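Local coordinates for protein transcriptional regulator (PDB 5CYV) that binds p-coumaroyl-CoA and, as a MarR-family regulator of p-hydroxycinnamate metabolism, probably controls transcription by binding DNA as a dimer, at residues Gly20-Ala25 / Gly118-Gly123; Thr33-Arg38 / Asp107-Arg112; Tyr40-Leu45 / Gly71-Leu76. All blocks are in the same frame, centred on the assembly; numbering follows the deposited sequence.

The three contacts lead from the dimerization region into the winged helix-turn-helix part. Interactions 1 and 2 share helix 100-121, and their centres are about 15 Å apart; they meet where Leu23 O packs on Val37 CG1 at 3.7 Å. Interactions 2 and 3 share helix 37-47 and have centres about 11 Å apart, joined by Tyr40 against Ala109 and Lys110 and by Leu35 against Leu76. Interactions 1 and 3 do not touch; their centres are about 22 Å apart. All three border p-coumaroyl-CoA: 20-25 touches the adenine of one copy, while Arg38, Tyr40 and Ser41 line the pantetheine and coumaroyl parts of the other, whose pocket also takes in Val22 and Leu23.

Interaction 1 (Gly20-Ala25 / Gly118-Gly123); sequences GMVLGA and GRYFEG. With WCA (p-coumaroyl-CoA), chain I.
An apolar helix-to-helix contact joins the middle of helix 11-30 to the C-terminal end of helix 100-121, with no hydrogen bond between the two segments. Tyr120 carries most of it. Its ring reaches across to the ridge formed by Met21 and Ala25, one helical turn apart, and each of these meets a different part of it. The methyl of Ala25 sits at the ring edge, near its plane, with CB 3.6 Å from Tyr120 OH; a side chain this small lets the phenol end come close to the helix. Met21 approaches the other side of the ring obliquely, its terminal methyl CE lying 3.4 Å from Tyr120 CE1. That approach depends on the bend at chi3 (66°), which turns the otherwise extended thioether chain back toward the tyrosine, and a flexible methionine suits such a fit. Both helices belong to the alpha-helical dimerization region of the MarR fold, which the N- and C-terminal helices build next to the winged helix-turn-helix. In keeping with this, Phe121 also packs on Leu15 of the second subunit, and Val22 on Ser16 of that subunit. Within the chain, Phe121 and Val22 cross at about a right angle, Phe121 CZ standing 3.9 Å from Val22 CG2. The phenyl ring is backed on one face by the base of the Tyr120 side chain, whose CB lies 3.9 Å above its centre. Another side of 20-25 is given to p-coumaroyl-CoA: Gly20 CA lies 3.5 Å from N6 of the adenine, where a side chain would collide with that amino group, and Leu23 CD1 packs 3.6 Å from the adenine C2.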
# COMPACT_ATOMS: atom_id res chain seq x y z
N GLY B 20 3.49 -0.27 1.73
CA GLY B 20 3.71 -1.49 2.50
C GLY B 20 4.47 -1.24 3.78
O GLY B 20 4.21 -1.96 4.78
N MET B 21 5.41 -0.29 3.74
CA MET B 21 6.08 0.12 4.99
C MET B 21 5.06 0.60 6.01
O MET B 21 5.10 0.23 7.21
CB MET B 21 7.09 1.25 4.74
CG MET B 21 8.23 0.81 3.89
SD MET B 21 9.24 2.23 3.26
CE MET B 21 9.91 2.82 4.80
N VAL B 22 4.13 1.40 5.53
CA VAL B 22 3.13 1.96 6.45
C VAL B 22 2.25 0.84 6.98
O VAL B 22 2.04 0.78 8.21
CB VAL B 22 2.28 3.02 5.75
CG1 VAL B 22 1.11 3.46 6.70
CG2 VAL B 22 3.13 4.25 5.43
N LEU B 23 1.78 -0.06 6.10
CA LEU B 23 0.94 -1.17 6.59
C LEU B 23 1.63 -2.01 7.67
O LEU B 23 1.04 -2.34 8.68
CB LEU B 23 0.52 -2.07 5.40
CG LEU B 23 -0.48 -1.42 4.44
CD1 LEU B 23 -0.57 -2.13 3.15
CD2 LEU B 23 -1.91 -1.35 5.01
N GLY B 24 2.88 -2.36 7.45
CA GLY B 24 3.56 -3.22 8.41
C GLY B 24 3.78 -2.46 9.71
O GLY B 24 3.63 -3.04 10.78
N ALA B 25 4.12 -1.17 9.62
CA ALA B 25 4.32 -0.38 10.84
C ALA B 25 3.02 -0.23 11.63
O ALA B 25 3.03 -0.24 12.87
CB ALA B 25 4.88 0.99 10.48
N GLY B 118 4.71 8.89 12.21
CA GLY B 118 5.61 10.03 12.27
C GLY B 118 7.01 9.81 11.78
O GLY B 118 7.61 10.67 11.16
N ARG B 119 7.49 8.59 11.98
CA ARG B 119 8.78 8.13 11.50
C ARG B 119 8.91 8.39 9.99
O ARG B 119 10.02 8.60 9.50
CB ARG B 119 8.97 6.65 11.80
CG ARG B 119 10.07 5.99 10.99
CD ARG B 119 11.26 5.63 11.88
NE ARG B 119 10.99 4.46 12.71
CZ ARG B 119 11.93 3.66 13.19
NH1 ARG B 119 13.21 3.90 12.93
NH2 ARG B 119 11.60 2.61 13.94
N TYR B 120 7.79 8.26 9.27
CA TYR B 120 7.87 8.43 7.84
C TYR B 120 7.53 9.82 7.35
O TYR B 120 8.07 10.24 6.32
CB TYR B 120 6.93 7.45 7.14
CG TYR B 120 7.19 6.03 7.58
CD1 TYR B 120 8.39 5.44 7.32
CD2 TYR B 120 6.19 5.32 8.20
CE1 TYR B 120 8.64 4.13 7.71
CE2 TYR B 120 6.42 4.01 8.63
CZ TYR B 120 7.62 3.42 8.33
OH TYR B 120 7.86 2.12 8.74
N PHE B 121 6.62 10.50 8.05
CA PHE B 121 6.02 11.73 7.48
C PHE B 121 6.34 13.01 8.22
O PHE B 121 6.17 14.09 7.64
CB PHE B 121 4.51 11.62 7.40
CG PHE B 121 4.02 10.39 6.71
CD1 PHE B 121 4.42 10.13 5.40
CD2 PHE B 121 3.18 9.52 7.34
CE1 PHE B 121 3.99 8.99 4.77
CE2 PHE B 121 2.75 8.36 6.70
CZ PHE B 121 3.15 8.12 5.43
N GLU B 122 6.81 12.92 9.46
CA GLU B 122 7.00 14.14 10.24
C GLU B 122 7.98 15.09 9.56
O GLU B 122 7.79 16.31 9.59
CB GLU B 122 7.47 13.80 11.65
CG GLU B 122 7.51 15.03 12.60
CD GLU B 122 8.80 15.83 12.50
OE1 GLU B 122 9.78 15.31 11.93
OE2 GLU B 122 8.83 16.97 13.03
N GLY B 123 9.03 14.55 8.95
CA GLY B 123 10.06 15.40 8.37
C GLY B 123 9.77 15.97 7.00
O GLY B 123 10.58 16.69 6.45
C4 WCA I . 0.46 -5.65 -0.14
C5 WCA I . 1.78 -5.24 -0.29
C6 WCA I . 2.01 -3.82 -0.33
C8 WCA I . 1.77 -7.46 -0.24
N1 WCA I . 0.93 -3.00 -0.29
N3 WCA I . -0.59 -4.78 -0.09
CAV WCA I . 4.11 -2.10 -7.91
CAT WCA I . 4.00 -1.40 -9.05
CBS WCA I . 5.06 -1.46 -9.95
OAJ WCA I . 4.90 -0.62 -11.08
CAU WCA I . 6.20 -2.21 -9.71
CAW WCA I . 6.32 -2.94 -8.54
CBT WCA I . 5.23 -2.88 -7.67
CAR WCA I . 5.16 -3.56 -6.38
CAQ WCA I . 6.43 -4.13 -5.92
CBP WCA I . 6.43 -4.63 -4.53
OAD WCA I . 5.45 -4.67 -3.79
SBO WCA I . 8.04 -5.16 -4.02
CBA WCA I . 7.79 -5.62 -2.26
CAY WCA I . 7.63 -4.31 -1.47
NBH WCA I . 7.77 -4.66 -0.06
CBQ WCA I . 6.65 -5.05 0.81
OAE WCA I . 5.52 -5.14 0.32
CBB WCA I . 7.06 -5.32 2.24
CAZ WCA I . 5.92 -4.83 3.23
NBI WCA I . 4.79 -5.71 3.05
CBR WCA I . 4.25 -6.36 4.15
OAF WCA I . 4.74 -6.12 5.21
CBX WCA I . 3.15 -7.34 3.96
OAK WCA I . 3.11 -7.65 2.58
CCD WCA I . 1.78 -6.77 4.36
CAA WCA I . 1.38 -5.53 3.54
CAB WCA I . 1.74 -6.36 5.85
CBD WCA I . 0.68 -7.83 4.13
OBK WCA I . 1.04 -8.99 4.91
PCG WCA I . 0.04 -9.76 5.89
OAP WCA I . 0.88 -10.47 6.89
OAI WCA I . -1.08 -8.89 6.33
OBN WCA I . -0.70 -10.88 5.02
PCF WCA I . -0.46 -11.57 3.62
OAO WCA I . -1.61 -12.59 3.48
OAH WCA I . 0.97 -12.04 3.49
O5' WCA I . -0.71 -10.38 2.54
C5' WCA I . -1.96 -9.75 2.46
C4' WCA I . -2.15 -9.15 1.10
O4' WCA I . -1.07 -7.98 1.26
C3' WCA I . -1.78 -9.96 0.01
O3' WCA I . -2.89 -9.77 -0.94
PCE WCA I . -3.95 -10.98 -1.19
OAM WCA I . -3.11 -12.15 -1.65
OAN WCA I . -4.88 -10.42 -2.25
OAG WCA I . -4.62 -11.20 0.14
C2' WCA I . -0.52 -9.22 -0.60
O2' WCA I . -0.49 -9.31 -2.00
C1' WCA I . -0.75 -7.79 -0.02
N9 WCA I . 0.48 -7.04 -0.10
N7 WCA I . 2.59 -6.37 -0.33
C2 WCA I . -0.30 -3.43 -0.18
N6 WCA I . 3.35 -3.39 -0.47

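Interaction 2 (Thr33-Arg38 / Asp107-Arg112); sequences TGLRVR and DDAKAR. With WCA (p-coumaroyl-CoA), chain J.
Thr33 has its methyl anti to the carbonyl carbon and its hydroxyl between the backbone N and that carbon (chi1 75°), which sends CG2 against helix 100-121 and keeps OG1 for its own turn. CG2 lies 3.9 Å from Ala109 CB and 3.8 Å from Arg112 CD, and it also touches the carboxylate of Asp108. OG1 accepts from Leu35 N at 3.0 Å, forming an ST turn, and is also bonded to Leu30 O; threonine thus serves the apolar and the polar side at once. Leu35 adds a looser contact, CD1 to Ala109 CB at 4.1 Å, where the small alanine leaves space for the loop to approach. Beneath the threonine methyl, Arg112 grips Asp108 side-on: NE reaches OD2 at 2.8 Å in the guanidinium plane, nearly straight (174°), though from above the carboxylate plane, while NH2 meets the syn lone pair of OD1. The two bonds hold both side chains in place beside Thr33.

At the other end of 33-38, the extended chain of Arg38 carries its guanidinium to the pantetheine of p-coumaroyl-CoA. NE donates almost straight to the amide oxygen OAE at 2.8 Å, and NH1 to the second amide oxygen OAF at 2.8 Å. A leucine in its place would probably leave both pantetheine carbonyls without these donors and free Gln68, which bonds NH2, to turn. The loop thus ties helix 100-121 to the first helix of the DNA-binding part of a MarR fold, and leads directly into the acyl-CoA pocket.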
# COMPACT_ATOMS: atom_id res chain seq x y z
N THR B 33 -3.35 -3.41 21.01
CA THR B 33 -4.78 -3.20 20.91
C THR B 33 -5.54 -4.42 20.44
O THR B 33 -6.75 -4.43 20.48
CB THR B 33 -5.10 -2.06 19.92
OG1 THR B 33 -4.91 -2.53 18.57
CG2 THR B 33 -4.23 -0.82 20.17
N GLY B 34 -4.80 -5.38 19.92
CA GLY B 34 -5.42 -6.55 19.32
C GLY B 34 -6.04 -6.32 17.96
O GLY B 34 -6.65 -7.25 17.43
N LEU B 35 -5.93 -5.13 17.41
CA LEU B 35 -6.49 -4.79 16.11
C LEU B 35 -5.40 -5.01 15.06
O LEU B 35 -4.22 -5.10 15.39
CB LEU B 35 -6.92 -3.33 16.03
CG LEU B 35 -7.98 -2.97 17.11
CD1 LEU B 35 -8.09 -1.48 17.12
CD2 LEU B 35 -9.29 -3.61 16.76
N ARG B 36 -5.81 -4.99 13.80
CA ARG B 36 -4.93 -5.01 12.64
C ARG B 36 -5.41 -3.90 11.68
O ARG B 36 -6.34 -3.25 11.97
CB ARG B 36 -4.83 -6.37 11.97
CG ARG B 36 -3.89 -7.31 12.69
CD ARG B 36 -3.98 -8.72 12.19
NE ARG B 36 -3.76 -8.86 10.78
CZ ARG B 36 -2.60 -8.79 10.19
NH1 ARG B 36 -1.51 -8.58 10.87
NH2 ARG B 36 -2.54 -8.96 8.89
N VAL B 37 -4.73 -3.72 10.57
CA VAL B 37 -5.05 -2.53 9.79
C VAL B 37 -6.56 -2.48 9.38
O VAL B 37 -7.17 -1.41 9.52
CB VAL B 37 -4.20 -2.36 8.52
CG1 VAL B 37 -2.67 -2.12 8.79
CG2 VAL B 37 -4.42 -3.44 7.56
N ARG B 38 -7.14 -3.60 8.96
CA ARG B 38 -8.56 -3.49 8.53
C ARG B 38 -9.56 -3.33 9.69
O ARG B 38 -10.46 -2.48 9.58
CB ARG B 38 -8.98 -4.72 7.71
CG ARG B 38 -8.27 -4.79 6.34
CD ARG B 38 -8.92 -5.88 5.51
NE ARG B 38 -8.24 -5.97 4.19
CZ ARG B 38 -8.70 -6.66 3.16
NH1 ARG B 38 -7.99 -6.72 2.02
NH2 ARG B 38 -9.91 -7.31 3.23
N ASP B 107 -9.18 5.66 20.61
CA ASP B 107 -8.30 6.76 20.98
C ASP B 107 -6.88 6.22 21.24
O ASP B 107 -5.90 6.86 20.85
CB ASP B 107 -8.83 7.47 22.23
CG ASP B 107 -9.98 8.37 21.90
OD1 ASP B 107 -10.22 8.63 20.70
OD2 ASP B 107 -10.62 8.82 22.84
N ASP B 108 -6.79 5.10 21.94
CA ASP B 108 -5.49 4.46 22.22
C ASP B 108 -4.81 4.04 20.92
O ASP B 108 -3.63 4.31 20.67
CB ASP B 108 -5.72 3.28 23.13
CG ASP B 108 -4.47 2.51 23.40
OD1 ASP B 108 -3.72 2.90 24.36
OD2 ASP B 108 -4.23 1.52 22.66
N ALA B 109 -5.59 3.41 20.05
CA ALA B 109 -5.03 2.89 18.83
C ALA B 109 -4.58 3.99 17.86
O ALA B 109 -3.53 3.85 17.21
CB ALA B 109 -6.11 1.97 18.13
N LYS B 110 -5.37 5.08 17.78
CA LYS B 110 -4.99 6.13 16.87
C LYS B 110 -3.73 6.86 17.38
O LYS B 110 -2.94 7.30 16.57
CB LYS B 110 -6.11 7.15 16.70
CG LYS B 110 -5.68 8.15 15.62
CD LYS B 110 -6.86 8.82 15.01
CE LYS B 110 -6.47 10.17 14.39
NZ LYS B 110 -5.30 10.14 13.48
N ALA B 111 -3.58 6.95 18.70
CA ALA B 111 -2.35 7.56 19.24
C ALA B 111 -1.14 6.71 18.79
O ALA B 111 -0.10 7.26 18.36
CB ALA B 111 -2.43 7.65 20.74
N ARG B 112 -1.23 5.39 18.92
CA ARG B 112 -0.16 4.50 18.43
C ARG B 112 0.12 4.61 16.96
O ARG B 112 1.28 4.74 16.54
CB ARG B 112 -0.51 3.02 18.77
CG ARG B 112 -0.61 2.81 20.30
CD ARG B 112 -1.11 1.35 20.58
NE ARG B 112 -1.48 1.25 21.98
CZ ARG B 112 -0.64 1.12 22.99
NH1 ARG B 112 0.69 0.99 22.78
NH2 ARG B 112 -1.10 1.16 24.25
C4 WCA J . -5.98 -12.58 -11.92
C5 WCA J . -5.01 -13.55 -11.70
C6 WCA J . -4.92 -14.64 -12.65
C8 WCA J . -4.85 -12.08 -10.07
N1 WCA J . -5.78 -14.66 -13.70
N3 WCA J . -6.81 -12.69 -13.01
CAV WCA J . -5.15 2.03 7.58
CAT WCA J . -4.85 2.86 8.62
CBS WCA J . -3.58 3.46 8.60
OAJ WCA J . -3.22 4.33 9.66
CAU WCA J . -2.69 3.25 7.60
CAW WCA J . -2.99 2.40 6.52
CBT WCA J . -4.24 1.83 6.54
CAR WCA J . -4.53 0.97 5.37
CAQ WCA J . -5.89 0.50 5.16
CBP WCA J . -6.07 -0.17 3.82
OAD WCA J . -5.38 -0.14 2.86
SBO WCA J . -7.58 -1.04 3.79
CBA WCA J . -7.57 -1.58 2.05
CAY WCA J . -7.12 -3.10 1.96
NBH WCA J . -5.70 -3.22 1.93
CBQ WCA J . -5.06 -4.09 2.92
OAE WCA J . -5.70 -4.81 3.71
CBB WCA J . -3.57 -4.19 2.89
CAZ WCA J . -3.08 -5.53 2.27
NBI WCA J . -3.34 -5.68 0.82
CBR WCA J . -4.45 -6.32 0.28
OAF WCA J . -5.33 -6.69 1.07
CBX WCA J . -4.56 -6.55 -1.21
OAK WCA J . -3.23 -6.40 -1.78
CCD WCA J . -5.54 -5.57 -1.88
CAA WCA J . -4.89 -4.15 -1.87
CAB WCA J . -6.94 -5.58 -1.21
CBD WCA J . -5.71 -5.98 -3.38
OBK WCA J . -6.12 -7.37 -3.26
PCG WCA J . -6.75 -8.11 -4.54
OAP WCA J . -7.86 -7.24 -5.06
OAI WCA J . -7.08 -9.54 -4.04
OBN WCA J . -5.66 -8.06 -5.66
PCF WCA J . -4.56 -9.04 -6.18
OAO WCA J . -4.77 -10.31 -5.34
OAH WCA J . -3.22 -8.34 -6.33
O5' WCA J . -5.04 -9.37 -7.69
C5' WCA J . -5.19 -8.32 -8.65
C4' WCA J . -6.31 -8.41 -9.65
O4' WCA J . -5.85 -9.47 -10.80
C3' WCA J . -7.47 -8.90 -9.16
O3' WCA J . -8.60 -8.51 -10.02
PCE WCA J . -9.71 -7.51 -9.53
OAM WCA J . -9.05 -6.26 -9.05
OAN WCA J . -10.51 -8.13 -8.42
OAG WCA J . -10.62 -7.20 -10.69
C2' WCA J . -7.31 -10.43 -9.28
O2' WCA J . -8.49 -11.10 -9.18
C1' WCA J . -6.64 -10.52 -10.70
N9 WCA J . -5.84 -11.70 -10.87
N7 WCA J . -4.33 -13.22 -10.55
C2 WCA J . -6.68 -13.72 -13.87
N6 WCA J . -3.93 -15.66 -12.46

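Interaction 3 (Tyr40-Leu45 / Gly71-Leu76); sequences YSVLVL and GLVDEL. With WCA (p-coumaroyl-CoA), chain J.
Val42 is the centre of this contact, its two methyls dividing the work against helix 70-78. CG1 meets Leu76 CD1 at 3.7 Å and Val73 CG2 at 4.0 Å, whereas CG2 packs 3.7 Å from Leu72 CD1. The branching at CB makes this possible: with CG1 anti to the backbone N (chi1 177°), the methyls diverge toward neighbouring turns of the facing helix. Leu76 is the tightly enclosed side, since its CD1 also lies 3.8 Å from Leu43 N, and Leu35 and Val82 close around it. Leucine's longer reach bridges axes 9.7 Å apart at closest approach. Leu72 meets Val42 just as closely, but less of it is covered and it remains partly open to solvent; the acidic side chains of Asp74 and Glu75 are exposed and take no part in the contact. Another face of 40-45 serves the ligand, with the Tyr40 ring edge 3.9 Å from the coumaroyl carbon CAT through its CE2, and Ser41 OG close to CAV. The helices cross at 76°, and with helix 55-62 also packing on Val42 they form the apolar centre of the winged helix-turn-helix, in which helix 70-78 is probably the DNA-recognition helix, as in other MarR proteins.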
# COMPACT_ATOMS: atom_id res chain seq x y z
N TYR B 40 -8.91 -2.02 12.62
CA TYR B 40 -8.72 -0.65 13.03
C TYR B 40 -9.41 0.35 12.14
O TYR B 40 -10.07 1.28 12.65
CB TYR B 40 -7.19 -0.35 13.09
CG TYR B 40 -6.82 1.08 13.26
CD1 TYR B 40 -6.92 1.71 14.48
CD2 TYR B 40 -6.34 1.83 12.15
CE1 TYR B 40 -6.59 3.05 14.65
CE2 TYR B 40 -5.97 3.16 12.31
CZ TYR B 40 -6.08 3.76 13.57
OH TYR B 40 -5.80 5.09 13.72
N SER B 41 -9.30 0.18 10.83
CA SER B 41 -9.95 1.14 9.93
C SER B 41 -11.47 1.16 10.14
O SER B 41 -12.06 2.24 10.15
CB SER B 41 -9.68 0.76 8.46
OG SER B 41 -8.26 0.80 8.19
N VAL B 42 -12.08 -0.02 10.29
CA VAL B 42 -13.53 -0.03 10.52
C VAL B 42 -13.93 0.67 11.81
O VAL B 42 -14.86 1.49 11.82
CB VAL B 42 -14.05 -1.47 10.53
CG1 VAL B 42 -15.57 -1.52 10.86
CG2 VAL B 42 -13.79 -2.08 9.14
N LEU B 43 -13.14 0.41 12.86
CA LEU B 43 -13.40 1.04 14.17
C LEU B 43 -13.27 2.57 14.05
O LEU B 43 -14.13 3.34 14.56
CB LEU B 43 -12.45 0.44 15.21
CG LEU B 43 -12.65 1.09 16.59
CD1 LEU B 43 -14.08 0.87 17.10
CD2 LEU B 43 -11.66 0.46 17.58
N VAL B 44 -12.22 3.05 13.38
CA VAL B 44 -12.02 4.48 13.22
C VAL B 44 -13.19 5.08 12.46
O VAL B 44 -13.76 6.13 12.85
CB VAL B 44 -10.73 4.73 12.49
CG1 VAL B 44 -10.67 6.18 11.98
CG2 VAL B 44 -9.58 4.44 13.45
N LEU B 45 -13.62 4.39 11.40
CA LEU B 45 -14.69 4.97 10.58
C LEU B 45 -16.02 4.98 11.33
O LEU B 45 -16.81 5.93 11.17
CB LEU B 45 -14.82 4.21 9.23
CG LEU B 45 -13.62 4.45 8.31
CD1 LEU B 45 -13.62 3.42 7.19
CD2 LEU B 45 -13.60 5.83 7.71
N GLY B 71 -17.10 -9.58 8.24
CA GLY B 71 -16.29 -10.26 9.25
C GLY B 71 -15.47 -9.37 10.15
O GLY B 71 -15.19 -9.71 11.29
N LEU B 72 -15.06 -8.21 9.63
CA LEU B 72 -14.39 -7.22 10.44
C LEU B 72 -15.33 -6.65 11.50
O LEU B 72 -14.94 -6.51 12.66
CB LEU B 72 -13.91 -6.05 9.58
CG LEU B 72 -13.00 -6.46 8.43
CD1 LEU B 72 -12.72 -5.31 7.58
CD2 LEU B 72 -11.64 -6.99 9.01
N VAL B 73 -16.56 -6.35 11.08
CA VAL B 73 -17.58 -5.92 12.04
C VAL B 73 -17.87 -7.04 13.03
O VAL B 73 -17.99 -6.75 14.25
CB VAL B 73 -18.85 -5.44 11.33
CG1 VAL B 73 -19.96 -5.11 12.36
CG2 VAL B 73 -18.50 -4.21 10.42
N ASP B 74 -17.92 -8.31 12.58
CA ASP B 74 -18.16 -9.40 13.53
C ASP B 74 -17.06 -9.43 14.59
O ASP B 74 -17.32 -9.69 15.76
CB ASP B 74 -18.20 -10.76 12.81
CG ASP B 74 -19.42 -10.97 11.91
OD1 ASP B 74 -20.43 -10.24 12.01
OD2 ASP B 74 -19.35 -11.95 11.09
N GLU B 75 -15.81 -9.26 14.15
CA GLU B 75 -14.69 -9.27 15.07
C GLU B 75 -14.82 -8.15 16.10
O GLU B 75 -14.64 -8.37 17.31
CB GLU B 75 -13.37 -9.16 14.29
CG GLU B 75 -12.17 -9.02 15.17
CD GLU B 75 -10.84 -8.98 14.42
OE1 GLU B 75 -9.84 -8.70 15.09
OE2 GLU B 75 -10.79 -9.17 13.18
N LEU B 76 -15.13 -6.95 15.63
CA LEU B 76 -15.24 -5.84 16.54
C LEU B 76 -16.43 -6.01 17.44
O LEU B 76 -16.37 -5.61 18.63
CB LEU B 76 -15.38 -4.54 15.73
CG LEU B 76 -14.11 -4.15 14.94
CD1 LEU B 76 -14.47 -2.99 14.05
CD2 LEU B 76 -12.97 -3.72 15.88
C4 WCA J . -5.98 -12.58 -11.92
C5 WCA J . -5.01 -13.55 -11.70
C6 WCA J . -4.92 -14.64 -12.65
C8 WCA J . -4.85 -12.08 -10.07
N1 WCA J . -5.78 -14.66 -13.70
N3 WCA J . -6.81 -12.69 -13.01
CAV WCA J . -5.15 2.03 7.58
CAT WCA J . -4.85 2.86 8.62
CBS WCA J . -3.58 3.46 8.60
OAJ WCA J . -3.22 4.33 9.66
CAU WCA J . -2.69 3.25 7.60
CAW WCA J . -2.99 2.40 6.52
CBT WCA J . -4.24 1.83 6.54
CAR WCA J . -4.53 0.97 5.37
CAQ WCA J . -5.89 0.50 5.16
CBP WCA J . -6.07 -0.17 3.82
OAD WCA J . -5.38 -0.14 2.86
SBO WCA J . -7.58 -1.04 3.79
CBA WCA J . -7.57 -1.58 2.05
CAY WCA J . -7.12 -3.10 1.96
NBH WCA J . -5.70 -3.22 1.93
CBQ WCA J . -5.06 -4.09 2.92
OAE WCA J . -5.70 -4.81 3.71
CBB WCA J . -3.57 -4.19 2.89
CAZ WCA J . -3.08 -5.53 2.27
NBI WCA J . -3.34 -5.68 0.82
CBR WCA J . -4.45 -6.32 0.28
OAF WCA J . -5.33 -6.69 1.07
CBX WCA J . -4.56 -6.55 -1.21
OAK WCA J . -3.23 -6.40 -1.78
CCD WCA J . -5.54 -5.57 -1.88
CAA WCA J . -4.89 -4.15 -1.87
CAB WCA J . -6.94 -5.58 -1.21
CBD WCA J . -5.71 -5.98 -3.38
OBK WCA J . -6.12 -7.37 -3.26
PCG WCA J . -6.75 -8.11 -4.54
OAP WCA J . -7.86 -7.24 -5.06
OAI WCA J . -7.08 -9.54 -4.04
OBN WCA J . -5.66 -8.06 -5.66
PCF WCA J . -4.56 -9.04 -6.18
OAO WCA J . -4.77 -10.31 -5.34
OAH WCA J . -3.22 -8.34 -6.33
O5' WCA J . -5.04 -9.37 -7.69
C5' WCA J . -5.19 -8.32 -8.65
C4' WCA J . -6.31 -8.41 -9.65
O4' WCA J . -5.85 -9.47 -10.80
C3' WCA J . -7.47 -8.90 -9.16
O3' WCA J . -8.60 -8.51 -10.02
PCE WCA J . -9.71 -7.51 -9.53
OAM WCA J . -9.05 -6.26 -9.05
OAN WCA J . -10.51 -8.13 -8.42
OAG WCA J . -10.62 -7.20 -10.69
C2' WCA J . -7.31 -10.43 -9.28
O2' WCA J . -8.49 -11.10 -9.18
C1' WCA J . -6.64 -10.52 -10.70
N9 WCA J . -5.84 -11.70 -10.87
N7 WCA J . -4.33 -13.22 -10.55
C2 WCA J . -6.68 -13.72 -13.87
N6 WCA J . -3.93 -15.66 -12.46